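Local structure of glucose-6-phosphate isomerase (3QKI) at residues A[93-98]-A[346-351]; A[204-209]-A[455-460]; A[483-488]-A[504-509]. The protein probably catalyses the interconversion of alpha-D-glucose 6-phosphate and beta-D-fructose 6-phosphate, an early step of glycolysis that also serves gluconeogenesis. All coordinates share one frame; numbering follows the deposited sequence. Where two conformers were deposited one is given.

Contact 1: A[93-98]-A[346-351]; sequences KVEKTF and HFLHAD
Val-94 and Phe-98, one turn apart on helix 90-99, meet Phe-347 and Leu-348 at the C-terminal end of helix 330-349, a worked example of apolar helix-helix packing in the phosphoglucose isomerase fold. The two partners on the second helix divide the work. Leu-348 lies over one face of the Phe-98 ring, its CB 4.0 Å from the ring centroid and 12° off the normal, an almost axial CH-pi contact. Its methyls carry the cover toward the end of the ring attached to CB: CD2 touches Phe-98 CD1, while CD1 reaches both Phe-98 CG and the backbone at Glu-95 CA (3.9 Å). Phe-347 instead comes to the edge of the same ring, with Phe-347 CD2 at 3.6 Å from Phe-98 CE2. The two ring planes are inclined at 57°, an oblique pairing. Val-94 completes the group from one face of the Phe-347 ring: CG1 sits over that face, 4.0 Å from the centroid, and CG2, on the same side, meets CZ at the rim (3.6 Å). Phe-347 can reach this far because CG is anti to the backbone N (chi1 177°), which sends the ring out across the interface. Its ring is also packed against Ser-535 and Ala-539 of helix 523-543 and against Pro-357 and Val-358 of helix 356-371. Further out, Lys-91 NZ hydrogen-bonds to Leu-348 O and Ala-350 O, tying the two helices at the close of helix 330-349. Within helix 90-99, Thr-97 OG1 and Thr-97 N approach Lys-93 O from opposite faces of its carbonyl plane, the hydroxyl at 2.9 Å.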
# COMPACT_ATOMS: atom_id res chain seq x y z
N LYS A 93 22.40 -24.04 -7.06
CA LYS A 93 20.96 -23.93 -7.21
C LYS A 93 20.56 -22.82 -8.17
O LYS A 93 19.67 -23.01 -8.99
CB LYS A 93 20.29 -23.79 -5.83
CG LYS A 93 20.36 -25.10 -5.07
CD LYS A 93 20.09 -24.95 -3.60
CE LYS A 93 20.09 -26.31 -2.95
NZ LYS A 93 20.07 -26.21 -1.48
N VAL A 94 21.22 -21.66 -8.09
CA VAL A 94 20.95 -20.52 -8.99
C VAL A 94 21.32 -20.93 -10.42
O VAL A 94 20.54 -20.68 -11.35
CB VAL A 94 21.66 -19.23 -8.51
CG1 VAL A 94 21.67 -18.15 -9.59
CG2 VAL A 94 20.99 -18.71 -7.24
N GLU A 95 22.48 -21.59 -10.59
CA GLU A 95 22.94 -22.09 -11.88
C GLU A 95 21.94 -23.09 -12.49
O GLU A 95 21.61 -22.95 -13.67
CB GLU A 95 24.35 -22.66 -11.80
CG GLU A 95 24.92 -23.06 -13.15
CD GLU A 95 26.38 -23.47 -13.15
OE1 GLU A 95 26.79 -24.23 -12.24
OE2 GLU A 95 27.09 -23.08 -14.10
N LYS A 96 21.39 -24.04 -11.69
CA LYS A 96 20.39 -25.01 -12.16
C LYS A 96 19.14 -24.28 -12.67
O LYS A 96 18.58 -24.66 -13.70
CB LYS A 96 19.99 -25.98 -11.04
CG LYS A 96 21.01 -27.06 -10.76
CD LYS A 96 20.72 -27.70 -9.41
CE LYS A 96 20.37 -29.16 -9.52
NZ LYS A 96 18.99 -29.44 -9.04
N THR A 97 18.72 -23.21 -11.97
CA THR A 97 17.56 -22.39 -12.35
C THR A 97 17.79 -21.77 -13.72
O THR A 97 16.95 -21.95 -14.62
CB THR A 97 17.24 -21.36 -11.25
OG1 THR A 97 17.11 -22.05 -10.01
CG2 THR A 97 15.96 -20.56 -11.55
N PHE A 98 18.92 -21.05 -13.90
CA PHE A 98 19.30 -20.39 -15.15
C PHE A 98 19.43 -21.39 -16.32
O PHE A 98 19.08 -21.04 -17.45
CB PHE A 98 20.61 -19.63 -14.99
CG PHE A 98 20.48 -18.21 -14.49
CD1 PHE A 98 20.65 -17.13 -15.34
CD2 PHE A 98 20.21 -17.96 -13.14
CE1 PHE A 98 20.57 -15.81 -14.87
CE2 PHE A 98 20.10 -16.64 -12.67
CZ PHE A 98 20.30 -15.58 -13.53
N HIS A 346 25.05 -10.66 -13.62
CA HIS A 346 25.74 -10.34 -12.38
C HIS A 346 25.34 -11.37 -11.31
O HIS A 346 26.20 -11.97 -10.65
CB HIS A 346 25.38 -8.91 -11.90
CG HIS A 346 25.87 -8.61 -10.54
ND1 HIS A 346 27.20 -8.30 -10.30
CD2 HIS A 346 25.20 -8.61 -9.36
CE1 HIS A 346 27.31 -8.11 -8.99
NE2 HIS A 346 26.13 -8.28 -8.38
N PHE A 347 24.03 -11.60 -11.17
CA PHE A 347 23.50 -12.56 -10.20
C PHE A 347 24.09 -13.98 -10.40
O PHE A 347 24.50 -14.64 -9.45
CB PHE A 347 21.97 -12.60 -10.30
CG PHE A 347 21.26 -13.60 -9.41
CD1 PHE A 347 21.62 -13.75 -8.07
CD2 PHE A 347 20.16 -14.31 -9.88
CE1 PHE A 347 20.94 -14.64 -7.24
CE2 PHE A 347 19.45 -15.17 -9.04
CZ PHE A 347 19.82 -15.31 -7.72
N LEU A 348 24.14 -14.43 -11.66
CA LEU A 348 24.64 -15.76 -11.96
C LEU A 348 26.16 -15.89 -11.76
O LEU A 348 26.62 -16.91 -11.23
CB LEU A 348 24.28 -16.12 -13.42
CG LEU A 348 24.79 -17.45 -13.97
CD1 LEU A 348 24.14 -18.65 -13.24
CD2 LEU A 348 24.52 -17.56 -15.47
N HIS A 349 26.92 -14.92 -12.26
CA HIS A 349 28.37 -14.99 -12.30
C HIS A 349 29.18 -14.39 -11.15
O HIS A 349 30.27 -14.91 -10.88
CB HIS A 349 28.89 -14.48 -13.65
CG HIS A 349 28.39 -15.27 -14.82
ND1 HIS A 349 28.80 -16.58 -15.03
CD2 HIS A 349 27.51 -14.93 -15.79
CE1 HIS A 349 28.17 -16.98 -16.13
NE2 HIS A 349 27.40 -16.02 -16.63
N ALA A 350 28.72 -13.30 -10.51
CA ALA A 350 29.52 -12.67 -9.44
C ALA A 350 29.77 -13.59 -8.27
O ALA A 350 28.85 -14.32 -7.87
CB ALA A 350 28.85 -11.38 -8.96
N ASP A 351 31.00 -13.55 -7.71
CA ASP A 351 31.36 -14.30 -6.50
C ASP A 351 30.42 -13.80 -5.40
O ASP A 351 30.09 -12.61 -5.40
CB ASP A 351 32.83 -14.04 -6.08
CG ASP A 351 33.87 -14.40 -7.13
OD1 ASP A 351 33.67 -15.41 -7.86
OD2 ASP A 351 34.90 -13.69 -7.21

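Contact 2: A[204-209]-A[455-460]; sequences QVNNFN and IKFDKE
Asn-206 and Ile-455 bring two irregular loops together, their CA atoms 4.8 Å apart, with Asn-206 in the left-handed helical region ahead of an inverse gamma turn centred on Asn-207 and the 455-460 segment entering a type I beta turn from Phe-457 to Glu-460. The motif joining them is a two-point side-chain-to-backbone pairing: the Asn-206 amide grips both backbone polar atoms of Lys-456, N and O. Lys-456 N donates to Asn-206 OD1 at 2.9 Å, nearly straight at 165°, in the carbonyl plane and on a lone pair. The return bond, Asn-206 ND2 to Lys-456 O at 2.9 Å, is less regular; the oxygen lies close to the plane of the amide, but the donor stands 45° above the plane of the Lys-456 carbonyl. With both ends engaged, the amide's rotation is fixed. CG lies beside the backbone N of Asn-206 (chi1 -48°), which directs the amide across to this partner. The Phe-457 ring crosses the amide at a slant, CE2 being 3.6 Å from Asn-206 ND2. Phe-208 adds an apolar flank, its CZ 4.0 Å from Ile-455 CD1 and its CE2 near Phe-457 CZ, while Phe-453 meets its ring edge-to-face. The site borders the dimer interface: Leu-270, Val-231 and Lys-266 of the second subunit pack on Phe-208, Ile-455 and Phe-457, and Arg-262 of that subunit forms a salt bridge with Glu-460. On the side of Val-205, the Lys-456 chain bends late, bringing NZ to 3.7 Å from Val-205 CG1.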
# COMPACT_ATOMS: atom_id res chain seq x y z
N GLN A 204 18.29 21.90 -17.61
CA GLN A 204 17.05 22.67 -17.47
C GLN A 204 16.11 22.15 -16.39
O GLN A 204 16.00 20.95 -16.18
CB GLN A 204 16.32 22.78 -18.82
N VAL A 205 15.45 23.09 -15.70
CA VAL A 205 14.51 22.86 -14.59
C VAL A 205 13.19 23.53 -14.95
O VAL A 205 13.13 24.27 -15.95
CB VAL A 205 15.07 23.42 -13.24
CG1 VAL A 205 16.31 22.68 -12.79
CG2 VAL A 205 15.33 24.92 -13.31
N ASN A 206 12.14 23.31 -14.13
CA ASN A 206 10.86 23.96 -14.24
C ASN A 206 10.18 23.81 -15.60
O ASN A 206 9.71 24.80 -16.17
CB ASN A 206 10.98 25.47 -13.79
CG ASN A 206 11.72 25.67 -12.49
OD1 ASN A 206 11.92 24.75 -11.69
ND2 ASN A 206 12.13 26.90 -12.20
N ASN A 207 10.10 22.57 -16.11
CA ASN A 207 9.49 22.29 -17.40
C ASN A 207 7.96 22.31 -17.37
O ASN A 207 7.31 21.40 -17.87
CB ASN A 207 10.06 21.00 -17.99
CG ASN A 207 11.56 20.98 -18.02
OD1 ASN A 207 12.22 20.36 -17.18
ND2 ASN A 207 12.15 21.71 -18.95
N PHE A 208 7.38 23.39 -16.83
CA PHE A 208 5.93 23.53 -16.69
C PHE A 208 5.15 23.64 -17.99
O PHE A 208 3.94 23.41 -17.98
CB PHE A 208 5.58 24.70 -15.74
CG PHE A 208 6.06 24.51 -14.33
CD1 PHE A 208 5.41 23.64 -13.47
CD2 PHE A 208 7.15 25.23 -13.85
CE1 PHE A 208 5.85 23.47 -12.16
CE2 PHE A 208 7.58 25.06 -12.53
CZ PHE A 208 6.93 24.18 -11.70
N ASN A 209 5.82 23.95 -19.10
CA ASN A 209 5.16 24.04 -20.40
C ASN A 209 5.13 22.70 -21.15
O ASN A 209 4.71 22.67 -22.31
CB ASN A 209 5.77 25.15 -21.25
CG ASN A 209 5.34 26.54 -20.84
OD1 ASN A 209 4.27 26.76 -20.23
ND2 ASN A 209 6.19 27.52 -21.16
N ILE A 455 12.75 20.75 -10.38
CA ILE A 455 12.23 22.05 -10.01
C ILE A 455 13.26 22.73 -9.14
O ILE A 455 13.78 22.12 -8.19
CB ILE A 455 10.84 21.98 -9.30
CG1 ILE A 455 9.75 21.41 -10.24
CG2 ILE A 455 10.46 23.36 -8.76
CD1 ILE A 455 8.43 21.16 -9.58
N LYS A 456 13.49 24.02 -9.41
CA LYS A 456 14.39 24.86 -8.64
C LYS A 456 14.07 26.32 -8.89
O LYS A 456 14.08 26.77 -10.04
CB LYS A 456 15.85 24.56 -8.97
CG LYS A 456 16.86 25.37 -8.17
CD LYS A 456 18.21 24.66 -8.04
CE LYS A 456 19.02 24.58 -9.32
NZ LYS A 456 18.74 23.35 -10.10
N PHE A 457 13.80 27.04 -7.81
CA PHE A 457 13.56 28.48 -7.86
C PHE A 457 14.74 29.19 -7.19
O PHE A 457 15.27 28.68 -6.18
CB PHE A 457 12.21 28.85 -7.25
CG PHE A 457 11.06 28.13 -7.90
CD1 PHE A 457 10.39 27.10 -7.23
CD2 PHE A 457 10.65 28.45 -9.20
CE1 PHE A 457 9.33 26.43 -7.83
CE2 PHE A 457 9.59 27.76 -9.80
CZ PHE A 457 8.94 26.75 -9.11
N ASP A 458 15.16 30.33 -7.79
CA ASP A 458 16.32 31.12 -7.37
C ASP A 458 16.50 31.35 -5.87
O ASP A 458 17.59 31.11 -5.36
CB ASP A 458 16.45 32.45 -8.15
CG ASP A 458 16.74 32.30 -9.63
OD1 ASP A 458 17.41 31.30 -10.02
OD2 ASP A 458 16.35 33.20 -10.40
N LYS A 459 15.45 31.78 -5.17
CA LYS A 459 15.46 32.08 -3.74
C LYS A 459 15.47 30.87 -2.81
O LYS A 459 15.76 31.03 -1.62
CB LYS A 459 14.29 33.03 -3.39
N GLU A 460 15.17 29.67 -3.33
CA GLU A 460 15.13 28.47 -2.50
C GLU A 460 16.49 28.02 -2.06
O GLU A 460 17.45 28.13 -2.82
CB GLU A 460 14.41 27.32 -3.24
CG GLU A 460 12.95 27.61 -3.54
CD GLU A 460 12.02 27.67 -2.34
OE1 GLU A 460 12.36 27.11 -1.26
OE2 GLU A 460 10.93 28.26 -2.49

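Contact 3: A[483-488]-A[504-509]; sequences KTYEQV and HKVFNG
The Tyr-485 ring presents an edge to Val-506, whose CG2 lies near the ring plane and 3.9 Å from Tyr-485 CD1, whereas the Phe-507 ring meets Lys-483 only obliquely, Phe-507 CD2 standing 4.1 Å from Lys-483 CB. The same Val-506 methyl presses on the start of the helix itself, 3.6 Å from Tyr-485 CA. It points there because CG2 is anti to the carbonyl carbon of Val-506, leaving CG1 to lie by Lys-483 O. Val-488, one turn into the helix, closes the apolar patch, its CG2 4.2 Å from Val-506 CG2 and its CG1 against Lys-505 CB; CG2 also lies against Lys-505 O. Beside the patch, Lys-483 and Phe-507 form a single antiparallel bridge, a hydrogen-bonded pair. Lys-483 N reaches Phe-507 O at 2.7 Å, and Phe-507 N returns to Lys-483 O at 3.0 Å. Thr-484 then caps the helix. In this capping box Gln-487 N donates to Thr-484 OG1 (3.2 Å), and Thr-484 N donates to Gln-487 OE1 (2.8 Å) from above the amide plane. Lys-483 NZ pairs with Glu-491 farther along the helix. Across the dimer, Trp-552 of the second subunit makes a cation-pi contact with Lys-505. The bridge thus ties the entry to helix 485-495 to the loop leading into strand 513-518, with Gln-437, at the end of helix 428-437, holding Val-506 O and His-504 O.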
# COMPACT_ATOMS: atom_id res chain seq x y z
N LYS A 483 19.15 8.56 19.40
CA LYS A 483 19.43 9.70 20.26
C LYS A 483 19.23 9.24 21.70
O LYS A 483 18.11 8.93 22.11
CB LYS A 483 18.50 10.87 19.91
CG LYS A 483 18.72 12.09 20.81
CD LYS A 483 17.83 13.23 20.41
CE LYS A 483 18.64 14.31 19.77
NZ LYS A 483 19.43 15.08 20.77
N THR A 484 20.33 9.17 22.47
CA THR A 484 20.32 8.66 23.84
C THR A 484 19.60 9.56 24.82
O THR A 484 19.40 10.74 24.56
CB THR A 484 21.76 8.43 24.33
OG1 THR A 484 22.37 9.70 24.57
CG2 THR A 484 22.62 7.60 23.35
N TYR A 485 19.26 9.00 25.98
CA TYR A 485 18.64 9.76 27.06
C TYR A 485 19.51 10.96 27.45
O TYR A 485 18.97 12.04 27.68
CB TYR A 485 18.39 8.87 28.28
CG TYR A 485 17.71 9.59 29.41
CD1 TYR A 485 16.33 9.80 29.40
CD2 TYR A 485 18.44 10.10 30.49
CE1 TYR A 485 15.69 10.49 30.43
CE2 TYR A 485 17.81 10.80 31.53
CZ TYR A 485 16.43 10.96 31.50
OH TYR A 485 15.80 11.64 32.53
N GLU A 486 20.84 10.78 27.50
CA GLU A 486 21.72 11.91 27.83
C GLU A 486 21.73 13.02 26.78
O GLU A 486 21.86 14.19 27.16
CB GLU A 486 23.13 11.46 28.24
CG GLU A 486 23.20 10.85 29.65
CD GLU A 486 22.72 11.72 30.80
OE1 GLU A 486 23.07 12.92 30.83
OE2 GLU A 486 21.99 11.21 31.67
N GLN A 487 21.58 12.68 25.47
CA GLN A 487 21.51 13.69 24.39
C GLN A 487 20.19 14.47 24.52
O GLN A 487 20.17 15.69 24.34
CB GLN A 487 21.60 13.06 22.99
CG GLN A 487 22.95 12.46 22.65
CD GLN A 487 22.86 11.65 21.38
OE1 GLN A 487 22.63 10.44 21.40
NE2 GLN A 487 22.98 12.33 20.24
N VAL A 488 19.10 13.75 24.85
CA VAL A 488 17.76 14.31 25.09
C VAL A 488 17.83 15.27 26.31
O VAL A 488 17.32 16.39 26.24
CB VAL A 488 16.72 13.16 25.31
CG1 VAL A 488 15.41 13.69 25.89
CG2 VAL A 488 16.48 12.38 24.01
N HIS A 504 10.11 9.73 26.56
CA HIS A 504 9.29 9.80 25.34
C HIS A 504 10.06 10.30 24.12
O HIS A 504 9.65 10.07 22.99
CB HIS A 504 8.07 10.70 25.61
CG HIS A 504 7.15 10.14 26.65
ND1 HIS A 504 6.13 9.27 26.31
CD2 HIS A 504 7.13 10.33 27.99
CE1 HIS A 504 5.54 8.95 27.46
NE2 HIS A 504 6.11 9.57 28.49
N LYS A 505 11.19 10.99 24.33
CA LYS A 505 11.98 11.59 23.27
C LYS A 505 13.26 10.79 22.90
O LYS A 505 14.01 11.21 22.01
CB LYS A 505 12.33 13.03 23.65
CG LYS A 505 11.13 13.96 23.65
CD LYS A 505 11.62 15.39 23.78
CE LYS A 505 10.49 16.37 23.82
NZ LYS A 505 10.97 17.76 24.03
N VAL A 506 13.47 9.64 23.55
CA VAL A 506 14.64 8.79 23.30
C VAL A 506 14.44 7.99 22.01
O VAL A 506 13.35 7.49 21.76
CB VAL A 506 14.94 7.89 24.54
CG1 VAL A 506 15.96 6.77 24.24
CG2 VAL A 506 15.41 8.74 25.73
N PHE A 507 15.50 7.87 21.21
CA PHE A 507 15.51 7.05 20.00
C PHE A 507 16.58 6.00 20.22
O PHE A 507 17.76 6.33 20.21
CB PHE A 507 15.84 7.88 18.75
CG PHE A 507 14.77 8.84 18.33
CD1 PHE A 507 14.01 8.60 17.19
CD2 PHE A 507 14.55 10.03 19.04
CE1 PHE A 507 13.04 9.51 16.78
CE2 PHE A 507 13.56 10.92 18.64
CZ PHE A 507 12.82 10.68 17.50
N ASN A 508 16.19 4.75 20.46
CA ASN A 508 17.14 3.67 20.72
C ASN A 508 18.13 3.35 19.61
O ASN A 508 19.22 2.87 19.91
CB ASN A 508 16.45 2.42 21.29
CG ASN A 508 15.70 2.69 22.58
OD1 ASN A 508 16.15 3.42 23.46
ND2 ASN A 508 14.53 2.10 22.71
N GLY A 509 17.81 3.69 18.36
CA GLY A 509 18.72 3.46 17.25
C GLY A 509 18.91 1.97 16.98
O GLY A 509 18.09 1.15 17.42

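The three contacts suggest how chemistry follows place in the fold. Contact 1, partly buried and nearest the centre of the chain, joins two helices distant in sequence through hydrocarbon and ring surfaces alone. Contact 2 lies at the surface, between two loops, and relies on a side-chain amide reading a backbone. Contact 3, again partly buried but peripheral, joins two segments close in sequence through backbone-to-backbone bonds beside a small apolar patch. Contacts 2 and 3 both touch the second subunit; contact 1 does not. No element is shared among them, and their centres lie about 39 to 45 Å apart. Along the chain, contacts 1 and 2 interleave, while contact 3 follows both.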